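PDB 2Q18: 2-keto-3-deoxy-D-arabinonate dehydratase from Sulfolobus solfataricus, which catalyses the dehydration of 2-dehydro-3-deoxy-D-arabinonate to 2,5-dioxopentanoate in a pentose oxidation pathway, using magnesium or calcium. Local coordinates for residues L3-K8 with R66-I71; V125-A130 with G280-P285; N202-D207 with R231-Q236. All coordinates share one frame; numbering follows the deposited sequence.

Contact 1 of 3, residues L3-K8 with R66-I71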
ATOM      1  N   LEU A   3       6.066 -25.516  -8.927  1.00 29.48           N
ATOM      2  CA  LEU A   3       5.388 -24.470  -8.188  1.00 28.73           C
ATOM      3  C   LEU A   3       3.893 -24.458  -8.488  1.00 27.08           C
ATOM      4  O   LEU A   3       3.487 -24.485  -9.649  1.00 25.48           O
ATOM      5  CB  LEU A   3       6.034 -23.131  -8.552  1.00 29.49           C
ATOM      6  CG  LEU A   3       5.567 -21.817  -7.945  1.00 34.09           C
ATOM      7  CD1 LEU A   3       6.768 -20.892  -7.784  1.00 34.07           C
ATOM      8  CD2 LEU A   3       4.525 -21.188  -8.856  1.00 38.26           C
ATOM      9  N   PHE A   4       3.085 -24.422  -7.435  1.00 25.49           N
ATOM     10  CA  PHE A   4       1.644 -24.258  -7.581  1.00 24.77           C
ATOM     11  C   PHE A   4       1.106 -23.205  -6.617  1.00 24.39           C
ATOM     12  O   PHE A   4       1.819 -22.750  -5.721  1.00 23.49           O
ATOM     13  CB  PHE A   4       0.891 -25.601  -7.466  1.00 24.84           C
ATOM     14  CG  PHE A   4       1.014 -26.290  -6.122  1.00 23.36           C
ATOM     15  CD1 PHE A   4       2.146 -27.040  -5.804  1.00 24.41           C
ATOM     16  CD2 PHE A   4      -0.031 -26.234  -5.202  1.00 23.27           C
ATOM     17  CE1 PHE A   4       2.253 -27.696  -4.573  1.00 25.11           C
ATOM     18  CE2 PHE A   4       0.060 -26.891  -3.971  1.00 25.62           C
ATOM     19  CZ  PHE A   4       1.205 -27.621  -3.656  1.00 24.88           C
ATOM     20  N   ARG A   5      -0.143 -22.806  -6.823  1.00 23.43           N
ATOM     21  CA  ARG A   5      -0.759 -21.775  -6.001  1.00 23.09           C
ATOM     22  C   ARG A   5      -2.208 -22.135  -5.719  1.00 23.35           C
ATOM     23  O   ARG A   5      -2.911 -22.677  -6.585  1.00 22.54           O
ATOM     24  CB  ARG A   5      -0.656 -20.403  -6.689  1.00 22.45           C
ATOM     25  CG  ARG A   5      -1.046 -19.201  -5.814  1.00 22.40           C
ATOM     26  CD  ARG A   5      -0.771 -17.870  -6.524  1.00 22.38           C
ATOM     27  NE  ARG A   5      -1.542 -17.733  -7.760  1.00 21.76           N
ATOM     28  CZ  ARG A   5      -1.802 -16.580  -8.366  1.00 23.45           C
ATOM     29  NH1 ARG A   5      -1.354 -15.436  -7.861  1.00 22.86           N
ATOM     30  NH2 ARG A   5      -2.513 -16.569  -9.484  1.00 22.09           N
ATOM     31  N   VAL A   6      -2.638 -21.851  -4.495  1.00 23.21           N
ATOM     32  CA  VAL A   6      -4.027 -22.030  -4.098  1.00 23.44           C
ATOM     33  C   VAL A   6      -4.626 -20.689  -3.709  1.00 24.72           C
ATOM     34  O   VAL A   6      -3.904 -19.761  -3.323  1.00 24.07           O
ATOM     35  CB  VAL A   6      -4.188 -23.041  -2.912  1.00 24.07           C
ATOM     36  CG1 VAL A   6      -3.511 -24.372  -3.233  1.00 22.40           C
ATOM     37  CG2 VAL A   6      -3.642 -22.459  -1.598  1.00 23.45           C
ATOM     38  N   VAL A   7      -5.946 -20.589  -3.829  1.00 25.04           N
ATOM     39  CA  VAL A   7      -6.689 -19.474  -3.266  1.00 26.40           C
ATOM     40  C   VAL A   7      -7.431 -19.996  -2.028  1.00 27.18           C
ATOM     41  O   VAL A   7      -8.008 -21.088  -2.047  1.00 27.17           O
ATOM     42  CB  VAL A   7      -7.625 -18.790  -4.318  1.00 26.99           C
ATOM     43  CG1 VAL A   7      -8.686 -19.762  -4.854  1.00 27.95           C
ATOM     44  CG2 VAL A   7      -8.272 -17.526  -3.748  1.00 26.77           C
ATOM     45  N   LYS A   8      -7.367 -19.225  -0.947  1.00 27.05           N
ATOM     46  CA  LYS A   8      -7.894 -19.635   0.348  1.00 27.01           C
ATOM     47  C   LYS A   8      -8.502 -18.410   1.012  1.00 28.24           C
ATOM     48  O   LYS A   8      -7.801 -17.431   1.285  1.00 27.06           O
ATOM     49  CB  LYS A   8      -6.759 -20.200   1.209  1.00 26.12           C
ATOM     50  CG  LYS A   8      -7.149 -20.624   2.621  1.00 26.90           C
ATOM     51  CD  LYS A   8      -5.899 -20.938   3.428  1.00 26.58           C
ATOM     52  CE  LYS A   8      -6.206 -21.725   4.683  1.00 28.33           C
ATOM     53  NZ  LYS A   8      -4.940 -22.080   5.386  1.00 30.01           N
ATOM     54  N   ARG A  66      -8.177 -24.031  -2.789  1.00 26.34           N
ATOM     55  CA  ARG A  66      -8.451 -24.435  -4.161  1.00 25.08           C
ATOM     56  C   ARG A  66      -7.285 -24.057  -5.071  1.00 24.68           C
ATOM     57  O   ARG A  66      -6.839 -22.903  -5.076  1.00 23.03           O
ATOM     58  CB  ARG A  66      -9.749 -23.785  -4.655  1.00 24.64           C
ATOM     59  CG  ARG A  66     -10.158 -24.209  -6.061  1.00 24.80           C
ATOM     60  CD  ARG A  66     -11.452 -23.539  -6.516  1.00 25.50           C
ATOM     61  NE  ARG A  66     -11.360 -22.079  -6.602  1.00 27.34           N
ATOM     62  CZ  ARG A  66     -10.783 -21.408  -7.599  1.00 27.52           C
ATOM     63  NH1 ARG A  66     -10.211 -22.050  -8.611  1.00 24.99           N
ATOM     64  NH2 ARG A  66     -10.766 -20.085  -7.577  1.00 26.76           N
ATOM     65  N   ILE A  67      -6.796 -25.029  -5.840  1.00 23.24           N
ATOM     66  CA  ILE A  67      -5.709 -24.784  -6.785  1.00 23.46           C
ATOM     67  C   ILE A  67      -6.166 -23.797  -7.868  1.00 23.73           C
ATOM     68  O   ILE A  67      -7.347 -23.749  -8.225  1.00 24.06           O
ATOM     69  CB  ILE A  67      -5.145 -26.112  -7.380  1.00 24.01           C
ATOM     70  CG1 ILE A  67      -3.789 -25.883  -8.062  1.00 23.49           C
ATOM     71  CG2 ILE A  67      -6.184 -26.798  -8.306  1.00 23.64           C
ATOM     72  CD1 ILE A  67      -3.017 -27.161  -8.387  1.00 22.82           C
ATOM     73  N   THR A  68      -5.239 -22.981  -8.355  1.00 23.49           N
ATOM     74  CA  THR A  68      -5.564 -21.977  -9.369  1.00 22.77           C
ATOM     75  C   THR A  68      -4.366 -21.773 -10.303  1.00 22.60           C
ATOM     76  O   THR A  68      -3.473 -22.626 -10.355  1.00 22.32           O
ATOM     77  CB  THR A  68      -6.078 -20.651  -8.714  1.00 22.86           C
ATOM     78  OG1 THR A  68      -6.527 -19.745  -9.731  1.00 24.72           O
ATOM     79  CG2 THR A  68      -4.999 -19.982  -7.840  1.00 21.07           C
ATOM     80  N   LYS A  69      -4.356 -20.674 -11.054  1.00 22.53           N
ATOM     81  CA  LYS A  69      -3.168 -20.279 -11.826  1.00 23.43           C
ATOM     82  C   LYS A  69      -1.976 -20.217 -10.875  1.00 22.30           C
ATOM     83  O   LYS A  69      -2.088 -19.622  -9.804  1.00 22.90           O
ATOM     84  CB  LYS A  69      -3.371 -18.901 -12.466  1.00 22.76           C
ATOM     85  CG  LYS A  69      -4.411 -18.848 -13.570  1.00 23.91           C
ATOM     86  CD  LYS A  69      -4.667 -17.408 -14.023  1.00 24.72           C
ATOM     87  CE  LYS A  69      -5.574 -16.672 -13.039  1.00 26.61           C
ATOM     88  NZ  LYS A  69      -6.118 -15.425 -13.606  1.00 27.91           N
ATOM     89  N   PRO A  70      -0.849 -20.863 -11.233  1.00 22.03           N
ATOM     90  CA  PRO A  70       0.335 -20.819 -10.366  1.00 22.60           C
ATOM     91  C   PRO A  70       0.963 -19.422 -10.211  1.00 22.52           C
ATOM     92  O   PRO A  70       1.614 -19.154  -9.196  1.00 22.22           O
ATOM     93  CB  PRO A  70       1.316 -21.789 -11.040  1.00 22.49           C
ATOM     94  CG  PRO A  70       0.850 -21.911 -12.437  1.00 22.65           C
ATOM     95  CD  PRO A  70      -0.635 -21.707 -12.423  1.00 21.99           C
ATOM     96  N   ILE A  71       0.776 -18.557 -11.207  1.00 22.38           N
ATOM     97  CA  ILE A  71       1.191 -17.148 -11.130  1.00 22.07           C
ATOM     98  C   ILE A  71       0.150 -16.283 -11.824  1.00 22.64           C
ATOM     99  O   ILE A  71      -0.718 -16.798 -12.537  1.00 21.98           O
ATOM    100  CB  ILE A  71       2.583 -16.864 -11.809  1.00 22.38           C
ATOM    101  CG1 ILE A  71       2.536 -17.150 -13.321  1.00 19.63           C
ATOM    102  CG2 ILE A  71       3.729 -17.611 -11.098  1.00 19.14           C
ATOM    103  CD1 ILE A  71       3.777 -16.689 -14.095  1.00 22.44           C
TER
HETATM  104  O   HOH W   1      -1.266 -23.737  -9.340  1.00 21.83           O

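Contact 2 of 3, residues V125-A130 with G280-P285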
ATOM      1  N   VAL A 125      -7.245 -18.498 -16.937  1.00 23.43           N
ATOM      2  CA  VAL A 125      -7.761 -19.341 -15.857  1.00 22.95           C
ATOM      3  C   VAL A 125      -6.755 -20.445 -15.575  1.00 22.89           C
ATOM      4  O   VAL A 125      -5.790 -20.619 -16.327  1.00 22.62           O
ATOM      5  CB  VAL A 125      -9.162 -19.944 -16.189  1.00 23.52           C
ATOM      6  CG1 VAL A 125     -10.152 -18.843 -16.560  1.00 21.65           C
ATOM      7  CG2 VAL A 125      -9.070 -20.986 -17.295  1.00 21.90           C
ATOM      8  N   GLY A 126      -6.970 -21.172 -14.484  1.00 22.69           N
ATOM      9  CA  GLY A 126      -6.066 -22.239 -14.088  1.00 23.23           C
ATOM     10  C   GLY A 126      -6.714 -23.613 -14.060  1.00 24.16           C
ATOM     11  O   GLY A 126      -7.850 -23.795 -14.506  1.00 23.28           O
ATOM     12  N   HIS A 127      -5.954 -24.578 -13.555  1.00 24.34           N
ATOM     13  CA  HIS A 127      -6.406 -25.948 -13.349  1.00 25.86           C
ATOM     14  C   HIS A 127      -7.733 -25.982 -12.590  1.00 25.33           C
ATOM     15  O   HIS A 127      -7.869 -25.365 -11.532  1.00 25.02           O
ATOM     16  CB  HIS A 127      -5.322 -26.711 -12.585  1.00 25.23           C
ATOM     17  CG  HIS A 127      -5.541 -28.191 -12.516  1.00 28.48           C
ATOM     18  ND1 HIS A 127      -5.571 -28.996 -13.635  1.00 27.67           N
ATOM     19  CD2 HIS A 127      -5.706 -29.016 -11.454  1.00 25.96           C
ATOM     20  CE1 HIS A 127      -5.762 -30.250 -13.266  1.00 29.52           C
ATOM     21  NE2 HIS A 127      -5.843 -30.290 -11.948  1.00 28.02           N
ATOM     22  N   GLY A 128      -8.717 -26.674 -13.158  1.00 25.51           N
ATOM     23  CA  GLY A 128     -10.011 -26.863 -12.501  1.00 24.58           C
ATOM     24  C   GLY A 128     -11.002 -25.735 -12.711  1.00 25.34           C
ATOM     25  O   GLY A 128     -12.142 -25.812 -12.252  1.00 25.59           O
ATOM     26  N   GLU A 129     -10.571 -24.683 -13.403  1.00 23.42           N
ATOM     27  CA  GLU A 129     -11.434 -23.541 -13.683  1.00 23.33           C
ATOM     28  C   GLU A 129     -11.888 -23.616 -15.134  1.00 22.80           C
ATOM     29  O   GLU A 129     -11.273 -24.311 -15.940  1.00 23.43           O
ATOM     30  CB  GLU A 129     -10.692 -22.225 -13.393  1.00 23.16           C
ATOM     31  CG  GLU A 129     -10.069 -22.187 -11.987  1.00 22.93           C
ATOM     32  CD  GLU A 129      -9.219 -20.945 -11.712  1.00 24.84           C
ATOM     33  OE1 GLU A 129      -8.777 -20.277 -12.676  1.00 22.42           O
ATOM     34  OE2 GLU A 129      -8.986 -20.649 -10.518  1.00 23.34           O
ATOM     35  N   ALA A 130     -12.956 -22.904 -15.467  1.00 22.93           N
ATOM     36  CA  ALA A 130     -13.546 -23.002 -16.797  1.00 23.96           C
ATOM     37  C   ALA A 130     -12.882 -22.107 -17.843  1.00 25.05           C
ATOM     38  O   ALA A 130     -12.680 -20.906 -17.611  1.00 24.63           O
ATOM     39  CB  ALA A 130     -15.046 -22.711 -16.732  1.00 23.87           C
ATOM     40  N   GLY A 280       2.590 -32.310 -15.943  1.00 28.89           N
ATOM     41  CA  GLY A 280       1.375 -32.890 -15.378  1.00 27.41           C
ATOM     42  C   GLY A 280       0.214 -32.882 -16.349  1.00 27.21           C
ATOM     43  O   GLY A 280       0.401 -32.994 -17.562  1.00 26.47           O
ATOM     44  N   THR A 281      -0.991 -32.750 -15.808  1.00 26.66           N
ATOM     45  CA  THR A 281      -2.191 -32.687 -16.624  1.00 26.81           C
ATOM     46  C   THR A 281      -3.027 -31.489 -16.205  1.00 26.50           C
ATOM     47  O   THR A 281      -3.429 -31.378 -15.045  1.00 27.00           O
ATOM     48  CB  THR A 281      -3.031 -33.993 -16.521  1.00 27.19           C
ATOM     49  OG1 THR A 281      -2.246 -35.103 -16.974  1.00 27.83           O
ATOM     50  CG2 THR A 281      -4.293 -33.899 -17.372  1.00 26.58           C
ATOM     51  N   LEU A 282      -3.268 -30.597 -17.160  1.00 25.77           N
ATOM     52  CA  LEU A 282      -4.121 -29.437 -16.957  1.00 25.74           C
ATOM     53  C   LEU A 282      -5.549 -29.792 -17.364  1.00 25.76           C
ATOM     54  O   LEU A 282      -5.778 -30.244 -18.487  1.00 26.10           O
ATOM     55  CB  LEU A 282      -3.613 -28.252 -17.796  1.00 24.73           C
ATOM     56  CG  LEU A 282      -4.449 -26.967 -17.827  1.00 25.35           C
ATOM     57  CD1 LEU A 282      -4.410 -26.254 -16.476  1.00 22.69           C
ATOM     58  CD2 LEU A 282      -3.957 -26.040 -18.936  1.00 25.23           C
ATOM     59  N   ILE A 283      -6.497 -29.572 -16.458  1.00 25.45           N
ATOM     60  CA  ILE A 283      -7.890 -29.952 -16.682  1.00 25.69           C
ATOM     61  C   ILE A 283      -8.821 -28.757 -16.515  1.00 25.55           C
ATOM     62  O   ILE A 283      -8.855 -28.129 -15.456  1.00 26.40           O
ATOM     63  CB  ILE A 283      -8.329 -31.106 -15.725  1.00 25.53           C
ATOM     64  CG1 ILE A 283      -7.449 -32.343 -15.928  1.00 25.91           C
ATOM     65  CG2 ILE A 283      -9.812 -31.439 -15.922  1.00 25.19           C
ATOM     66  CD1 ILE A 283      -7.508 -33.355 -14.782  1.00 26.16           C
ATOM     67  N   THR A 284      -9.580 -28.446 -17.561  1.00 25.34           N
ATOM     68  CA  THR A 284     -10.513 -27.327 -17.512  1.00 25.31           C
ATOM     69  C   THR A 284     -11.871 -27.679 -18.126  1.00 27.26           C
ATOM     70  O   THR A 284     -11.940 -28.109 -19.285  1.00 27.27           O
ATOM     71  CB  THR A 284      -9.960 -26.073 -18.247  1.00 24.90           C
ATOM     72  OG1 THR A 284      -9.786 -26.368 -19.636  1.00 23.16           O
ATOM     73  CG2 THR A 284      -8.623 -25.603 -17.648  1.00 24.32           C
ATOM     74  N   PRO A 285     -12.958 -27.495 -17.352  1.00 28.01           N
ATOM     75  CA  PRO A 285     -14.296 -27.540 -17.948  1.00 28.34           C
ATOM     76  C   PRO A 285     -14.511 -26.373 -18.910  1.00 28.97           C
ATOM     77  O   PRO A 285     -13.758 -25.393 -18.876  1.00 28.41           O
ATOM     78  CB  PRO A 285     -15.236 -27.420 -16.744  1.00 27.85           C
ATOM     79  CG  PRO A 285     -14.406 -26.815 -15.658  1.00 28.94           C
ATOM     80  CD  PRO A 285     -13.000 -27.269 -15.894  1.00 28.36           C
TER

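Contact 3 of 3, residues N202-D207 with R231-Q236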
ATOM      1  N   ASN A 202      15.279 -31.835 -21.539  1.00 46.39           N
ATOM      2  CA  ASN A 202      15.140 -31.517 -22.952  1.00 45.13           C
ATOM      3  C   ASN A 202      13.708 -31.109 -23.289  1.00 44.22           C
ATOM      4  O   ASN A 202      12.821 -31.966 -23.374  1.00 43.89           O
ATOM      5  CB  ASN A 202      15.588 -32.703 -23.815  1.00 45.19           C
ATOM      6  CG  ASN A 202      15.695 -32.355 -25.296  1.00 45.76           C
ATOM      7  OD1 ASN A 202      15.376 -31.243 -25.723  1.00 45.14           O
ATOM      8  ND2 ASN A 202      16.149 -33.319 -26.088  1.00 46.75           N
ATOM      9  N   PRO A 203      13.474 -29.794 -23.480  1.00 43.11           N
ATOM     10  CA  PRO A 203      12.144 -29.292 -23.835  1.00 42.37           C
ATOM     11  C   PRO A 203      11.665 -29.794 -25.194  1.00 41.58           C
ATOM     12  O   PRO A 203      10.466 -29.758 -25.472  1.00 40.98           O
ATOM     13  CB  PRO A 203      12.332 -27.770 -23.858  1.00 41.99           C
ATOM     14  CG  PRO A 203      13.790 -27.565 -24.058  1.00 43.14           C
ATOM     15  CD  PRO A 203      14.457 -28.702 -23.352  1.00 42.88           C
ATOM     16  N   TYR A 204      12.596 -30.265 -26.022  1.00 41.20           N
ATOM     17  CA  TYR A 204      12.266 -30.771 -27.356  1.00 41.20           C
ATOM     18  C   TYR A 204      12.143 -32.296 -27.391  1.00 40.88           C
ATOM     19  O   TYR A 204      12.253 -32.919 -28.448  1.00 41.28           O
ATOM     20  CB  TYR A 204      13.265 -30.248 -28.397  1.00 41.33           C
ATOM     21  CG  TYR A 204      13.324 -28.736 -28.435  1.00 42.05           C
ATOM     22  CD1 TYR A 204      14.422 -28.048 -27.923  1.00 42.35           C
ATOM     23  CD2 TYR A 204      12.263 -27.991 -28.954  1.00 42.02           C
ATOM     24  CE1 TYR A 204      14.471 -26.654 -27.944  1.00 43.29           C
ATOM     25  CE2 TYR A 204      12.300 -26.605 -28.978  1.00 42.74           C
ATOM     26  CZ  TYR A 204      13.404 -25.944 -28.473  1.00 42.52           C
ATOM     27  OH  TYR A 204      13.436 -24.571 -28.499  1.00 43.13           O
ATOM     28  N   SER A 205      11.896 -32.884 -26.222  1.00 40.14           N
ATOM     29  CA  SER A 205      11.599 -34.307 -26.111  1.00 39.98           C
ATOM     30  C   SER A 205      10.527 -34.548 -25.044  1.00 38.81           C
ATOM     31  O   SER A 205      10.775 -35.202 -24.032  1.00 39.38           O
ATOM     32  CB  SER A 205      12.869 -35.105 -25.806  1.00 39.83           C
ATOM     33  OG  SER A 205      12.627 -36.490 -25.965  1.00 42.13           O
ATOM     34  N   LEU A 206       9.338 -34.007 -25.286  1.00 37.73           N
ATOM     35  CA  LEU A 206       8.216 -34.122 -24.355  1.00 36.60           C
ATOM     36  C   LEU A 206       6.950 -34.506 -25.104  1.00 35.95           C
ATOM     37  O   LEU A 206       6.685 -33.988 -26.191  1.00 35.26           O
ATOM     38  CB  LEU A 206       7.978 -32.797 -23.613  1.00 36.23           C
ATOM     39  CG  LEU A 206       9.102 -32.095 -22.839  1.00 34.73           C
ATOM     40  CD1 LEU A 206       8.660 -30.687 -22.449  1.00 33.43           C
ATOM     41  CD2 LEU A 206       9.535 -32.886 -21.607  1.00 33.28           C
ATOM     42  N   ASP A 207       6.164 -35.403 -24.514  1.00 35.62           N
ATOM     43  CA  ASP A 207       4.887 -35.799 -25.101  1.00 35.85           C
ATOM     44  C   ASP A 207       3.766 -34.871 -24.652  1.00 34.34           C
ATOM     45  O   ASP A 207       3.616 -34.598 -23.461  1.00 34.14           O
ATOM     46  CB  ASP A 207       4.552 -37.251 -24.747  1.00 37.07           C
ATOM     47  CG  ASP A 207       5.478 -38.246 -25.428  1.00 42.56           C
ATOM     48  OD1 ASP A 207       5.534 -38.254 -26.682  1.00 47.72           O
ATOM     49  OD2 ASP A 207       6.151 -39.020 -24.709  1.00 46.72           O
ATOM     50  N   ARG A 231      10.262 -24.446 -35.330  1.00 43.74           N
ATOM     51  CA  ARG A 231      10.620 -23.107 -34.888  1.00 43.79           C
ATOM     52  C   ARG A 231      10.942 -23.140 -33.394  1.00 43.35           C
ATOM     53  O   ARG A 231      10.039 -23.240 -32.559  1.00 44.25           O
ATOM     54  CB  ARG A 231       9.475 -22.135 -35.178  1.00 43.70           C
ATOM     55  CG  ARG A 231       9.864 -20.674 -35.096  1.00 46.15           C
ATOM     56  CD  ARG A 231      10.589 -20.218 -36.348  1.00 47.08           C
ATOM     57  NE  ARG A 231       9.677 -20.002 -37.469  1.00 45.82           N
ATOM     58  CZ  ARG A 231       9.937 -19.201 -38.495  1.00 42.93           C
ATOM     59  NH1 ARG A 231       9.046 -19.060 -39.469  1.00 39.76           N
ATOM     60  NH2 ARG A 231      11.084 -18.530 -38.544  1.00 43.22           N
ATOM     61  N   LYS A 232      12.229 -23.061 -33.065  1.00 42.46           N
ATOM     62  CA  LYS A 232      12.686 -23.218 -31.683  1.00 42.15           C
ATOM     63  C   LYS A 232      12.268 -22.063 -30.761  1.00 40.76           C
ATOM     64  O   LYS A 232      12.017 -20.945 -31.220  1.00 39.46           O
ATOM     65  CB  LYS A 232      14.199 -23.474 -31.629  1.00 43.43           C
ATOM     66  CG  LYS A 232      15.081 -22.280 -32.003  1.00 47.76           C
ATOM     67  CD  LYS A 232      16.426 -22.730 -32.583  1.00 55.51           C
ATOM     68  CE  LYS A 232      17.317 -23.401 -31.538  1.00 57.94           C
ATOM     69  NZ  LYS A 232      18.699 -23.629 -32.046  1.00 60.43           N
ATOM     70  N   ILE A 233      12.201 -22.356 -29.465  1.00 39.24           N
ATOM     71  CA  ILE A 233      11.715 -21.415 -28.453  1.00 38.15           C
ATOM     72  C   ILE A 233      12.607 -20.172 -28.351  1.00 38.19           C
ATOM     73  O   ILE A 233      12.103 -19.050 -28.284  1.00 37.37           O
ATOM     74  CB  ILE A 233      11.564 -22.106 -27.071  1.00 37.95           C
ATOM     75  CG1 ILE A 233      10.563 -23.265 -27.171  1.00 36.41           C
ATOM     76  CG2 ILE A 233      11.145 -21.095 -25.997  1.00 36.36           C
ATOM     77  CD1 ILE A 233      10.607 -24.237 -26.007  1.00 36.97           C
ATOM     78  N   GLU A 234      13.921 -20.391 -28.345  1.00 38.59           N
ATOM     79  CA  GLU A 234      14.929 -19.323 -28.355  1.00 40.23           C
ATOM     80  C   GLU A 234      14.630 -18.263 -29.421  1.00 37.88           C
ATOM     81  O   GLU A 234      14.690 -17.067 -29.145  1.00 37.28           O
ATOM     82  CB  GLU A 234      16.321 -19.937 -28.566  1.00 40.47           C
ATOM     83  CG  GLU A 234      17.467 -18.949 -28.787  1.00 45.33           C
ATOM     84  CD  GLU A 234      18.779 -19.636 -29.189  1.00 46.45           C
ATOM     85  OE1 GLU A 234      18.736 -20.702 -29.850  1.00 53.63           O
ATOM     86  OE2 GLU A 234      19.859 -19.099 -28.850  1.00 53.44           O
ATOM     87  N   GLU A 235      14.287 -18.712 -30.627  1.00 36.76           N
ATOM     88  CA  GLU A 235      13.955 -17.814 -31.728  1.00 36.80           C
ATOM     89  C   GLU A 235      12.630 -17.092 -31.487  1.00 34.95           C
ATOM     90  O   GLU A 235      12.491 -15.909 -31.818  1.00 33.51           O
ATOM     91  CB  GLU A 235      13.908 -18.580 -33.053  1.00 36.93           C
ATOM     92  CG  GLU A 235      13.740 -17.691 -34.283  1.00 39.71           C
ATOM     93  CD  GLU A 235      13.609 -18.478 -35.580  1.00 42.09           C
ATOM     94  OE1 GLU A 235      14.093 -19.632 -35.649  1.00 50.44           O
ATOM     95  OE2 GLU A 235      13.017 -17.936 -36.539  1.00 50.14           O
ATOM     96  N   GLN A 236      11.660 -17.807 -30.916  1.00 32.93           N
ATOM     97  CA  GLN A 236      10.368 -17.206 -30.584  1.00 31.76           C
ATOM     98  C   GLN A 236      10.560 -16.075 -29.574  1.00 29.55           C
ATOM     99  O   GLN A 236       9.979 -15.000 -29.727  1.00 28.60           O
ATOM    100  CB  GLN A 236       9.394 -18.249 -30.029  1.00 31.36           C
ATOM    101  CG  GLN A 236       9.092 -19.414 -30.977  1.00 31.74           C
ATOM    102  CD  GLN A 236       8.054 -20.370 -30.408  1.00 33.52           C
ATOM    103  OE1 GLN A 236       7.415 -20.081 -29.393  1.00 36.22           O
ATOM    104  NE2 GLN A 236       7.876 -21.509 -31.064  1.00 34.16           N
TER

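Contact 1 of 3, residues L3-K8 with R66-I71
Arg-5 reaches over the loop that follows strand 65-67 and sets its guanidinium against the backbone of Lys-69 to Ile-71. Arg-5 CG lies anti to the backbone N (chi1 -170°) and the chain then bends at chi3, which brings Arg-5 NE to 2.8 Å from Lys-69 O. NH2 adds a weak second bond to the same oxygen, which sits near the edge of the guanidinium, while the backbone of Ile-71 passes over one face, its CA 4.0 Å above the plane. Asp-72 forms a salt bridge with NH2, and Tyr-12 makes a cation-pi contact with the same side chain.

At the other end the two segments pair as antiparallel strands. Val-7 and Arg-66 form a hydrogen-bonded pair in which each donates its N-H to the other's carbonyl O, with Val-7 N 2.8 Å from Arg-66 O. Their side chains lie alongside each other and point the same way, and CG1 of Val-7 presses on one face of the Arg-66 guanidinium, 3.4 Å from Arg-66 NH2. The charge of Arg-66 is met by Glu-129, which also takes a hydrogen bond from Thr-68 OG1. Next along, Val-6 faces Ile-67 as a non-hydrogen-bonded pair, and Thr-68 N donates to Arg-5 O at 2.9 Å. A water accepts from Arg-5 N and lies 2.7 Å from Thr-68 O, bridging the two segments.

Near the start of strand 2-8, Leu-3 crosses Pro-70 at a slant, with Leu-3 CD2 3.9 Å from Pro-70 CB, and helix 30-40 packs on Leu-3 and Ile-71. Arg-5 is thus a buried residue whose guanidinium N-H groups go to a backbone carbonyl and to Asp-72, so its charge is probably balanced by that aspartate.

Contact 2 of 3, residues V125-A130 with G280-P285
His-127 lays its imidazole edge against the backbone of strand 280-288 at Leu-282 and Ile-283. ND1 of His-127 accepts the N-H of Ile-283 at 3.0 Å, the donor tilted 19° from the ring plane. CE1 of His-127 packs 3.7 Å from Ile-283 CB. The torsion that sets CG anti to the backbone N (chi1 -170°) carries the ring over to the backbone of Leu-282 and Ile-283. With NE2 bonded to Leu-57 O, the imidazole is held at both nitrogens, and Phe-60 meets it edge-to-face. Replacing the imidazole by the methyl of an alanine would probably leave the N-H of Ile-283 and the carbonyl of Leu-57 without this partner, and open a gap beside Ile-283.

Gly-126 to Glu-129 form a type II beta turn within the loop joining strands 124-125 and 131-133. Gly-128, at the third position with a positive phi of 85°, turns its N to Ile-283 O at 2.7 Å, nearly along the C=O axis. The turn and the histidine thereby engage both polar backbone atoms of Ile-283. Glu-129 braces the turn from within: OE1 receives Gly-126 N from above the carboxylate plane. At the end of the turn and just beyond it the chain draws close to strand 280-288, which pairs in parallel with strand 131-133; CA of Ala-130 makes a CA-H...O contact of 3.2 Å with Pro-285 O, and Thr-284 CG2 rests 3.4 Å from Glu-129 O.

Contact 3 of 3, residues N202-D207 with R231-Q236
With chi1 at -57°, Tyr-204 sets CG anti to its carbonyl carbon and sends the ring outward from the turn toward the start of helix 233-241. Ile-233 has a similar chi1 of -60°, which carries CG1 and CD1 to the phenol end of that ring. The two side chains cross at a slant, CD1 of Ile-233 lying 4.1 Å from Tyr-204 CZ.

The polar link is one hydrogen bond: Ile-233 N donates to Tyr-204 OH at 2.7 Å, with an N-H...O angle of 162°. The donor nitrogen lies in the ring plane, at its edge, so the bond is made within the plane of the phenol. Lys-232, at the N-cap position, crosses the tyrosine at about a right angle and brings CB to 3.4 Å from Tyr-204 OH. Its ammonium end leads away from the ring, toward a long salt bridge with Glu-234.

Asn-202 OD1 accepts from Tyr-204 N at 3.0 Å; in the other segment, Arg-231 and Glu-235 form a salt bridge. Ile-233 also packs on Val-148 and Ile-156 of strands 140-150 and 156-167.

The base of the tyrosine thus sits in an Asx turn superposed on a type I beta turn, and its hydroxyl accepts a backbone N-H of the first turn of a helix, whose N-H groups lack the carbonyl partners found further along.

Overall arrangement
Contacts 1 and 2 are neighbours, their centres about 11 Å apart, and are joined through Glu-129 of contact 2, whose carboxylate reaches contact 1; Lys-69 also packs on Val-125 and Gly-126. Contact 3 lies across the centre of the chain, about 26 Å from contact 1 and about 23 Å from contact 2, centre to centre. Along the sequence contact 1 closes first, and contact 3 is nested inside the long loop closed by contact 2. Strand 188-195 pairs with both strand 2-8 of contact 1 and strand 124-125 leading into contact 2. The loop closed by contact 2 also supplies the magnesium ligands Glu-143, Glu-145 and Asp-164.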